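Local coordinates for mitochondrial dynamics protein MID49 (Mus musculus, PDB 4WOY) that promotes mitochondrial fission as an outer-membrane receptor that recruits the dynamin-related GTPase Drp1 to the mitochondrial surface and regulates its activity, at residues P74-W82 with S113-L124; T175-P183 with R190-E198. The protein carries 1 engineered substitution. All blocks are in the same frame, centred on the assembly; numbering follows the deposited sequence.

Interaction 1: P74-W82 with S113-L124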
loop_
_atom_site.group_PDB
_atom_site.type_symbol
_atom_site.label_atom_id
_atom_site.label_comp_id
_atom_site.label_asym_id
_atom_site.label_seq_id
_atom_site.Cartn_x
_atom_site.Cartn_y
_atom_site.Cartn_z
ATOM N N PRO A 74 12.257 -1.310 -8.337
ATOM C CA PRO A 74 12.546 -2.755 -8.303
ATOM C C PRO A 74 14.029 -3.084 -8.308
ATOM O O PRO A 74 14.777 -2.594 -9.141
ATOM C CB PRO A 74 11.862 -3.286 -9.568
ATOM C CG PRO A 74 11.765 -2.096 -10.488
ATOM C CD PRO A 74 11.615 -0.890 -9.600
ATOM N N LEU A 75 14.442 -3.910 -7.355
ATOM C CA LEU A 75 15.791 -4.446 -7.349
ATOM C C LEU A 75 15.870 -5.514 -8.420
ATOM O O LEU A 75 14.919 -6.292 -8.577
ATOM C CB LEU A 75 16.135 -5.040 -5.985
ATOM C CG LEU A 75 16.505 -4.092 -4.847
ATOM C CD1 LEU A 75 15.258 -3.449 -4.230
ATOM C CD2 LEU A 75 17.344 -4.855 -3.824
ATOM N N GLU A 76 16.951 -5.530 -9.198
ATOM C CA GLU A 76 17.127 -6.637 -10.132
ATOM C C GLU A 76 18.091 -7.632 -9.512
ATOM O O GLU A 76 19.298 -7.414 -9.529
ATOM C CB GLU A 76 17.625 -6.159 -11.495
ATOM C CG GLU A 76 16.588 -5.293 -12.201
ATOM C CD GLU A 76 17.077 -4.644 -13.466
ATOM O OE1 GLU A 76 18.301 -4.681 -13.756
ATOM O OE2 GLU A 76 16.209 -4.100 -14.180
ATOM N N LEU A 77 17.553 -8.717 -8.958
ATOM C CA LEU A 77 18.389 -9.726 -8.317
ATOM C C LEU A 77 18.900 -10.771 -9.336
ATOM O O LEU A 77 18.179 -11.153 -10.257
ATOM C CB LEU A 77 17.613 -10.408 -7.188
ATOM C CG LEU A 77 17.154 -9.527 -6.019
ATOM C CD1 LEU A 77 16.402 -10.334 -4.954
ATOM C CD2 LEU A 77 18.343 -8.809 -5.410
ATOM N N GLU A 78 20.151 -11.196 -9.204
ATOM C CA GLU A 78 20.666 -12.289 -10.046
ATOM C C GLU A 78 19.834 -13.562 -9.850
ATOM O O GLU A 78 19.599 -13.987 -8.728
ATOM C CB GLU A 78 22.147 -12.594 -9.754
ATOM C CG GLU A 78 23.106 -11.425 -9.977
ATOM C CD GLU A 78 23.175 -10.450 -8.794
ATOM O OE1 GLU A 78 22.340 -10.544 -7.868
ATOM O OE2 GLU A 78 24.078 -9.593 -8.791
ATOM N N PRO A 79 19.340 -14.137 -10.944
ATOM C CA PRO A 79 18.505 -15.343 -10.815
ATOM C C PRO A 79 19.217 -16.528 -10.161
ATOM O O PRO A 79 20.300 -16.907 -10.587
ATOM C CB PRO A 79 18.125 -15.663 -12.268
ATOM C CG PRO A 79 19.144 -14.921 -13.114
ATOM C CD PRO A 79 19.495 -13.691 -12.341
ATOM N N GLY A 80 18.613 -17.076 -9.111
ATOM C CA GLY A 80 19.166 -18.228 -8.422
ATOM C C GLY A 80 20.272 -17.941 -7.419
ATOM O O GLY A 80 20.802 -18.853 -6.787
ATOM N N LEU A 81 20.635 -16.676 -7.283
ATOM C CA LEU A 81 21.640 -16.265 -6.307
ATOM C C LEU A 81 20.958 -15.906 -5.001
ATOM O O LEU A 81 21.605 -15.693 -3.982
ATOM C CB LEU A 81 22.432 -15.067 -6.822
ATOM C CG LEU A 81 23.936 -14.973 -6.598
ATOM C CD1 LEU A 81 24.664 -16.169 -7.204
ATOM C CD2 LEU A 81 24.449 -13.665 -7.213
ATOM N N TRP A 82 19.633 -15.837 -5.056
ATOM C CA TRP A 82 18.831 -15.357 -3.939
ATOM C C TRP A 82 17.596 -16.213 -3.799
ATOM O O TRP A 82 17.022 -16.659 -4.791
ATOM C CB TRP A 82 18.429 -13.891 -4.135
ATOM C CG TRP A 82 19.586 -12.985 -4.403
ATOM C CD1 TRP A 82 20.114 -12.641 -5.629
ATOM C CD2 TRP A 82 20.376 -12.301 -3.411
ATOM N NE1 TRP A 82 21.176 -11.776 -5.447
ATOM C CE2 TRP A 82 21.360 -11.556 -4.104
ATOM C CE3 TRP A 82 20.337 -12.243 -2.003
ATOM C CZ2 TRP A 82 22.305 -10.766 -3.437
ATOM C CZ3 TRP A 82 21.281 -11.436 -1.335
ATOM C CH2 TRP A 82 22.250 -10.712 -2.061
ATOM N N SER A 113 28.064 -10.059 -6.203
ATOM C CA SER A 113 26.854 -9.289 -6.462
ATOM C C SER A 113 26.914 -7.890 -5.856
ATOM O O SER A 113 27.326 -7.729 -4.709
ATOM C CB SER A 113 25.634 -10.009 -5.915
ATOM O OG SER A 113 24.523 -9.126 -5.932
ATOM N N PRO A 114 26.470 -6.875 -6.620
ATOM C CA PRO A 114 26.433 -5.492 -6.127
ATOM C C PRO A 114 25.521 -5.349 -4.918
ATOM O O PRO A 114 25.700 -4.440 -4.111
ATOM C CB PRO A 114 25.887 -4.698 -7.338
ATOM C CG PRO A 114 25.147 -5.749 -8.183
ATOM C CD PRO A 114 25.973 -6.983 -8.017
ATOM N N TRP A 115 24.567 -6.256 -4.769
ATOM C CA TRP A 115 23.701 -6.195 -3.618
ATOM C C TRP A 115 24.379 -6.721 -2.335
ATOM O O TRP A 115 23.819 -6.569 -1.231
ATOM C CB TRP A 115 22.416 -6.978 -3.890
ATOM C CG TRP A 115 21.656 -6.501 -5.102
ATOM C CD1 TRP A 115 21.425 -7.206 -6.259
ATOM C CD2 TRP A 115 21.021 -5.216 -5.279
ATOM N NE1 TRP A 115 20.688 -6.438 -7.138
ATOM C CE2 TRP A 115 20.429 -5.218 -6.563
ATOM C CE3 TRP A 115 20.915 -4.062 -4.487
ATOM C CZ2 TRP A 115 19.737 -4.106 -7.068
ATOM C CZ3 TRP A 115 20.213 -2.964 -4.988
ATOM C CH2 TRP A 115 19.633 -2.997 -6.263
ATOM N N ASP A 116 25.554 -7.351 -2.469
ATOM C CA ASP A 116 26.213 -7.959 -1.298
ATOM C C ASP A 116 26.570 -6.931 -0.203
ATOM O O ASP A 116 26.601 -7.282 0.979
ATOM C CB ASP A 116 27.485 -8.716 -1.684
ATOM C CG ASP A 116 27.205 -10.008 -2.417
ATOM O OD1 ASP A 116 26.055 -10.495 -2.394
ATOM O OD2 ASP A 116 28.157 -10.550 -3.010
ATOM N N ARG A 117 26.794 -5.670 -0.574
ATOM C CA ARG A 117 27.119 -4.656 0.432
ATOM C C ARG A 117 25.950 -4.387 1.401
ATOM O O ARG A 117 26.142 -3.785 2.461
ATOM C CB ARG A 117 27.545 -3.356 -0.221
ATOM C CG ARG A 117 26.445 -2.681 -0.937
ATOM C CD ARG A 117 26.890 -1.320 -1.407
ATOM N NE ARG A 117 26.761 -0.338 -0.347
ATOM C CZ ARG A 117 26.711 0.973 -0.559
ATOM N NH1 ARG A 117 26.787 1.457 -1.799
ATOM N NH2 ARG A 117 26.579 1.800 0.471
ATOM N N PHE A 118 24.750 -4.831 1.037
ATOM C CA PHE A 118 23.589 -4.702 1.907
ATOM C C PHE A 118 23.326 -5.972 2.689
ATOM O O PHE A 118 22.265 -6.130 3.300
ATOM C CB PHE A 118 22.365 -4.312 1.078
ATOM C CG PHE A 118 22.611 -3.123 0.218
ATOM C CD1 PHE A 118 22.745 -1.857 0.796
ATOM C CD2 PHE A 118 22.788 -3.267 -1.158
ATOM C CE1 PHE A 118 23.010 -0.739 0.004
ATOM C CE2 PHE A 118 23.056 -2.156 -1.955
ATOM C CZ PHE A 118 23.174 -0.884 -1.366
ATOM N N LEU A 119 24.279 -6.896 2.658
ATOM C CA LEU A 119 24.152 -8.105 3.447
ATOM C C LEU A 119 24.393 -7.853 4.934
ATOM O O LEU A 119 25.373 -7.234 5.319
ATOM C CB LEU A 119 25.126 -9.174 2.943
ATOM C CG LEU A 119 24.809 -9.963 1.679
ATOM C CD1 LEU A 119 25.955 -10.918 1.451
ATOM C CD2 LEU A 119 23.524 -10.719 1.874
ATOM N N VAL A 120 23.461 -8.309 5.756
ATOM C CA VAL A 120 23.686 -8.513 7.179
ATOM C C VAL A 120 23.675 -10.010 7.435
ATOM O O VAL A 120 22.657 -10.653 7.217
ATOM C CB VAL A 120 22.626 -7.808 8.036
ATOM C CG1 VAL A 120 22.812 -8.157 9.507
ATOM C CG2 VAL A 120 22.754 -6.339 7.846
ATOM N N GLY A 121 24.814 -10.568 7.827
ATOM C CA GLY A 121 25.010 -12.006 7.791
ATOM C C GLY A 121 24.832 -12.575 6.399
ATOM O O GLY A 121 25.509 -12.165 5.464
ATOM N N GLY A 122 23.898 -13.510 6.256
ATOM C CA GLY A 122 23.611 -14.111 4.965
ATOM C C GLY A 122 22.305 -13.679 4.305
ATOM O O GLY A 122 21.782 -14.372 3.436
ATOM N N TYR A 123 21.769 -12.545 4.744
ATOM C CA TYR A 123 20.533 -12.033 4.201
ATOM C C TYR A 123 20.659 -10.621 3.711
ATOM O O TYR A 123 21.354 -9.801 4.316
ATOM C CB TYR A 123 19.444 -12.094 5.261
ATOM C CG TYR A 123 19.122 -13.504 5.682
ATOM C CD1 TYR A 123 18.151 -14.250 5.003
ATOM C CD2 TYR A 123 19.798 -14.102 6.742
ATOM C CE1 TYR A 123 17.862 -15.562 5.380
ATOM C CE2 TYR A 123 19.514 -15.421 7.134
ATOM C CZ TYR A 123 18.556 -16.140 6.439
ATOM O OH TYR A 123 18.256 -17.426 6.819
ATOM N N LEU A 124 19.956 -10.337 2.625
ATOM C CA LEU A 124 19.858 -8.992 2.107
ATOM C C LEU A 124 18.967 -8.152 3.020
ATOM O O LEU A 124 17.771 -8.419 3.158
ATOM C CB LEU A 124 19.286 -9.015 0.696
ATOM C CG LEU A 124 19.172 -7.702 -0.057
ATOM C CD1 LEU A 124 20.543 -7.136 -0.274
ATOM C CD2 LEU A 124 18.485 -7.981 -1.371
#
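Two tryptophans, one from each segment, give their indole N-H groups to the loop 74-82: Trp115 to the backbone of Glu76, Trp82 to the carboxylate of Glu78. Trp115 reaches across the contact: its NE1 donates to the backbone O of Glu76 at 2.9 Å in a fairly straight bond (162°), the oxygen close to the indole plane although the N-H comes from above the carbonyl plane. Trp82 NE1 serves its own loop, donating to Glu78 OE1 at 3.0 Å. The other carboxylate oxygen, OE2, takes the hydroxyl of Ser113, OG to OE2 2.9 Å, on its syn side but 27° out of the carboxylate plane. Each oxygen thus has its own donor, which limits rotation of the carboxylate; a bend at chi2 (83°) turns the Glu78 chain back to meet them. Ser113 OG also accepts from Trp115 N, closing an ST turn just ahead of the short 3-10 segment 116-117.

Leucines lie over one face of the Trp115 indole. Leu75 CD2 sits 3.6 Å from the centroid of the six-membered ring, and Leu77 CD2 3.9 Å from that of the five-membered ring, two CH-pi contacts. Both methyls also touch Leu124 CD2. The benzo end of Trp82 presses on the other segment: CZ2 meets Trp115 CB, and CZ3 lies 3.7 Å from Leu124 CB and near Leu119 CD2. Asp116, close to CH2 of this ring, is held by Arg102 through a salt bridge and by the backbone N of Gly111.

The 74-82 connection, with its type II turn at Glu78-Leu81, leads from strand 69-74 into strand 82-86. Phe48 meets Trp115 edge-to-face, strand 173-182 underlies Leu75 and Leu77, and helix 126-139 packs on Phe118.

Interaction 2: T175-P183 with R190-E198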
loop_
_atom_site.group_PDB
_atom_site.type_symbol
_atom_site.label_atom_id
_atom_site.label_comp_id
_atom_site.label_asym_id
_atom_site.label_seq_id
_atom_site.Cartn_x
_atom_site.Cartn_y
_atom_site.Cartn_z
ATOM N N THR A 175 1.300 12.429 -1.237
ATOM C CA THR A 175 2.472 11.760 -0.726
ATOM C C THR A 175 2.952 10.636 -1.636
ATOM O O THR A 175 2.159 9.838 -2.113
ATOM C CB THR A 175 2.184 11.193 0.647
ATOM O OG1 THR A 175 1.741 12.254 1.494
ATOM C CG2 THR A 175 3.432 10.559 1.242
ATOM N N LEU A 176 4.256 10.592 -1.886
ATOM C CA LEU A 176 4.850 9.493 -2.616
ATOM C C LEU A 176 5.529 8.556 -1.618
ATOM O O LEU A 176 6.303 8.995 -0.755
ATOM C CB LEU A 176 5.859 9.986 -3.652
ATOM C CG LEU A 176 5.313 10.612 -4.939
ATOM C CD1 LEU A 176 6.392 11.465 -5.595
ATOM C CD2 LEU A 176 4.808 9.567 -5.926
ATOM N N ALA A 177 5.205 7.273 -1.695
ATOM C CA ALA A 177 5.932 6.291 -0.891
ATOM C C ALA A 177 6.976 5.647 -1.778
ATOM O O ALA A 177 6.637 4.940 -2.739
ATOM C CB ALA A 177 4.993 5.244 -0.293
ATOM N N VAL A 178 8.248 5.907 -1.490
ATOM C CA VAL A 178 9.313 5.318 -2.288
ATOM C C VAL A 178 9.543 3.901 -1.801
ATOM O O VAL A 178 9.973 3.694 -0.663
ATOM C CB VAL A 178 10.611 6.105 -2.196
ATOM C CG1 VAL A 178 11.643 5.487 -3.106
ATOM C CG2 VAL A 178 10.370 7.563 -2.553
ATOM N N LEU A 179 9.225 2.929 -2.658
ATOM C CA LEU A 179 9.261 1.530 -2.259
ATOM C C LEU A 179 10.274 0.723 -3.040
ATOM O O LEU A 179 10.074 0.455 -4.232
ATOM C CB LEU A 179 7.885 0.897 -2.426
ATOM C CG LEU A 179 6.740 1.569 -1.677
ATOM C CD1 LEU A 179 5.413 1.097 -2.258
ATOM C CD2 LEU A 179 6.816 1.270 -0.165
ATOM N N MET A 180 11.348 0.310 -2.367
ATOM C CA MET A 180 12.291 -0.644 -2.987
ATOM C C MET A 180 11.686 -2.045 -2.899
ATOM O O MET A 180 11.310 -2.493 -1.818
ATOM C CB MET A 180 13.672 -0.604 -2.320
ATOM C CG MET A 180 14.515 0.634 -2.694
ATOM S SD MET A 180 16.038 0.807 -1.749
ATOM C CE MET A 180 15.431 0.918 -0.066
ATOM N N VAL A 181 11.549 -2.721 -4.029
ATOM C CA VAL A 181 10.776 -3.947 -4.046
ATOM C C VAL A 181 11.507 -5.093 -4.733
ATOM O O VAL A 181 12.361 -4.863 -5.605
ATOM C CB VAL A 181 9.399 -3.713 -4.708
ATOM C CG1 VAL A 181 8.639 -2.591 -3.983
ATOM C CG2 VAL A 181 9.546 -3.364 -6.183
ATOM N N VAL A 182 11.213 -6.321 -4.283
ATOM C CA VAL A 182 11.653 -7.549 -4.972
ATOM C C VAL A 182 10.389 -8.391 -5.295
ATOM O O VAL A 182 9.359 -8.255 -4.594
ATOM C CB VAL A 182 12.685 -8.368 -4.128
ATOM C CG1 VAL A 182 13.853 -7.499 -3.680
ATOM C CG2 VAL A 182 12.048 -8.965 -2.938
ATOM N N PRO A 183 10.455 -9.271 -6.335
ATOM C CA PRO A 183 9.271 -9.977 -6.879
ATOM C C PRO A 183 8.466 -10.942 -5.982
ATOM O O PRO A 183 7.322 -11.201 -6.332
ATOM C CB PRO A 183 9.849 -10.762 -8.065
ATOM C CG PRO A 183 11.001 -9.946 -8.522
ATOM C CD PRO A 183 11.612 -9.400 -7.238
ATOM N N ARG A 190 2.657 -10.313 -6.419
ATOM C CA ARG A 190 2.908 -9.884 -5.036
ATOM C C ARG A 190 4.370 -9.436 -4.876
ATOM O O ARG A 190 5.234 -9.837 -5.653
ATOM C CB ARG A 190 2.577 -11.002 -4.053
ATOM C CG ARG A 190 3.517 -12.186 -4.131
ATOM C CD ARG A 190 3.054 -13.289 -3.227
ATOM N NE ARG A 190 1.737 -13.760 -3.602
ATOM C CZ ARG A 190 0.906 -14.366 -2.765
ATOM N NH1 ARG A 190 1.276 -14.562 -1.505
ATOM N NH2 ARG A 190 -0.291 -14.762 -3.180
ATOM N N LEU A 191 4.648 -8.575 -3.907
ATOM C CA LEU A 191 5.989 -8.020 -3.752
ATOM C C LEU A 191 6.474 -8.147 -2.321
ATOM O O LEU A 191 5.691 -8.413 -1.405
ATOM C CB LEU A 191 6.030 -6.538 -4.171
ATOM C CG LEU A 191 5.679 -6.257 -5.649
ATOM C CD1 LEU A 191 5.516 -4.752 -5.935
ATOM C CD2 LEU A 191 6.708 -6.883 -6.608
ATOM N N LEU A 192 7.778 -7.970 -2.151
ATOM C CA LEU A 192 8.346 -7.711 -0.844
ATOM C C LEU A 192 8.858 -6.288 -0.869
ATOM O O LEU A 192 9.534 -5.892 -1.835
ATOM C CB LEU A 192 9.483 -8.680 -0.534
ATOM C CG LEU A 192 9.159 -10.155 -0.731
ATOM C CD1 LEU A 192 10.402 -11.002 -0.488
ATOM C CD2 LEU A 192 8.013 -10.534 0.158
ATOM N N LEU A 193 8.556 -5.520 0.175
ATOM C CA LEU A 193 9.013 -4.143 0.250
ATOM C C LEU A 193 10.087 -3.979 1.300
ATOM O O LEU A 193 10.016 -4.581 2.367
ATOM C CB LEU A 193 7.864 -3.196 0.590
ATOM C CG LEU A 193 6.447 -3.352 0.044
ATOM C CD1 LEU A 193 5.492 -2.649 0.971
ATOM C CD2 LEU A 193 6.353 -2.736 -1.318
ATOM N N ALA A 194 11.057 -3.133 1.015
ATOM C CA ALA A 194 11.955 -2.662 2.031
ATOM C C ALA A 194 11.229 -1.581 2.836
ATOM O O ALA A 194 11.348 -0.394 2.548
ATOM C CB ALA A 194 13.229 -2.102 1.398
ATOM N N TRP A 195 10.497 -1.970 3.863
ATOM C CA TRP A 195 9.714 -1.000 4.601
ATOM C C TRP A 195 10.030 -1.176 6.048
ATOM O O TRP A 195 10.379 -2.266 6.472
ATOM C CB TRP A 195 8.214 -1.162 4.344
ATOM C CG TRP A 195 7.409 0.147 4.348
ATOM C CD1 TRP A 195 6.254 0.388 5.032
ATOM C CD2 TRP A 195 7.724 1.374 3.648
ATOM N NE1 TRP A 195 5.813 1.667 4.784
ATOM C CE2 TRP A 195 6.700 2.298 3.948
ATOM C CE3 TRP A 195 8.774 1.778 2.800
ATOM C CZ2 TRP A 195 6.683 3.606 3.421
ATOM C CZ3 TRP A 195 8.758 3.080 2.274
ATOM C CH2 TRP A 195 7.719 3.975 2.591
ATOM N N PRO A 196 9.987 -0.076 6.802
ATOM C CA PRO A 196 10.254 -0.252 8.214
ATOM C C PRO A 196 9.116 -0.915 8.928
ATOM O O PRO A 196 7.931 -0.795 8.614
ATOM C CB PRO A 196 10.429 1.183 8.719
ATOM C CG PRO A 196 9.556 1.971 7.825
ATOM C CD PRO A 196 9.735 1.340 6.476
ATOM N N LEU A 197 9.544 -1.702 9.877
ATOM C CA LEU A 197 9.016 -1.586 11.195
ATOM C C LEU A 197 10.423 -1.718 11.774
ATOM O O LEU A 197 11.130 -2.689 11.478
ATOM C CB LEU A 197 7.974 -2.653 11.558
ATOM C CG LEU A 197 7.274 -2.459 12.904
ATOM C CD1 LEU A 197 6.148 -1.440 12.758
ATOM C CD2 LEU A 197 6.718 -3.772 13.400
ATOM N N GLU A 198 10.858 -0.705 12.520
ATOM C CA GLU A 198 12.277 -0.585 12.857
ATOM C C GLU A 198 12.566 -1.208 14.206
ATOM O O GLU A 198 13.708 -1.234 14.674
ATOM C CB GLU A 198 12.716 0.885 12.823
ATOM C CG GLU A 198 12.948 1.413 11.413
ATOM C CD GLU A 198 13.218 2.901 11.371
ATOM O OE1 GLU A 198 12.348 3.676 11.817
ATOM O OE2 GLU A 198 14.301 3.293 10.891
HETATM O O HOH W 1 11.268 1.181 0.393
#
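Strand 173-182 and strand 191-193 pair antiparallel as a hairpin, the axes of their short segments inclined at 137°, with Val182 and Leu192 a hydrogen-bonded pair and Val181 and Leu193 a non-hydrogen-bonded one. Leu192 N donates to Val182 O at 2.9 Å, and Val182 N returns a bond to Leu192 O. Beyond them Ala194 N reaches Met180 O at 2.9 Å, almost straight (171°). Ala194 then centres an inverse gamma turn, and a water enters between the diverging chains: it donates to Val178 O and Ala194 O and accepts from Met180 N.

On one face of the sheet Val181 and Leu193 run alongside each other in the same direction, with Val181 CG1 3.5 Å from Leu193 CD2. Leu193 CD2 also touches Leu179 CD1. The other face carries Val182 against Leu192: Val182 CG2, the methyl staggered between its own backbone N and carbonyl carbon, meets Leu192 CB at 3.5 Å and also packs on CD1. Past the paired residues, Leu179 CD2 sits over the six-membered ring of Trp195, 3.7 Å from its centroid, a CH-pi contact; Pro196 CD covers the opposite face, clamping the indole between two aliphatic groups. Met180 CE reaches Ala194 CB at 4.0 Å, and both side chains pack against helix 126-139.

Direct backbone bonds therefore hold the hairpin near its turn, while the single water satisfies three main-chain polar groups where the strands part. Aliphatic packing backs the paired residues on both faces, and the sandwiched indole extends the contact past them, consistent with a largely apolar centre for this nucleotidyltransferase-like domain.

How the interactions relate
Interaction 1 precedes interaction 2 along the chain, and their centres lie about 16 Å apart within the MID51-like family region of the part predicted to face the cytosol. They meet where strand 69-74 runs parallel to strand 173-182: Leu75 N is 2.9 Å from Val181 O, a probable hydrogen bond, and Pro74, Leu75 and Leu77 pack on Val181, Met180 and Val182. Strand 173-182 thus pairs with the hairpin strand 191-193 and also supports the loop 74-82. Interaction 2 is buried near the middle of the chain, interaction 1 farther out and partly buried. Helix 126-139 touches segments of both, and the Leu75-Val181 pairing carries the central sheet of the nucleotidyltransferase-like domain into the loop 74-82.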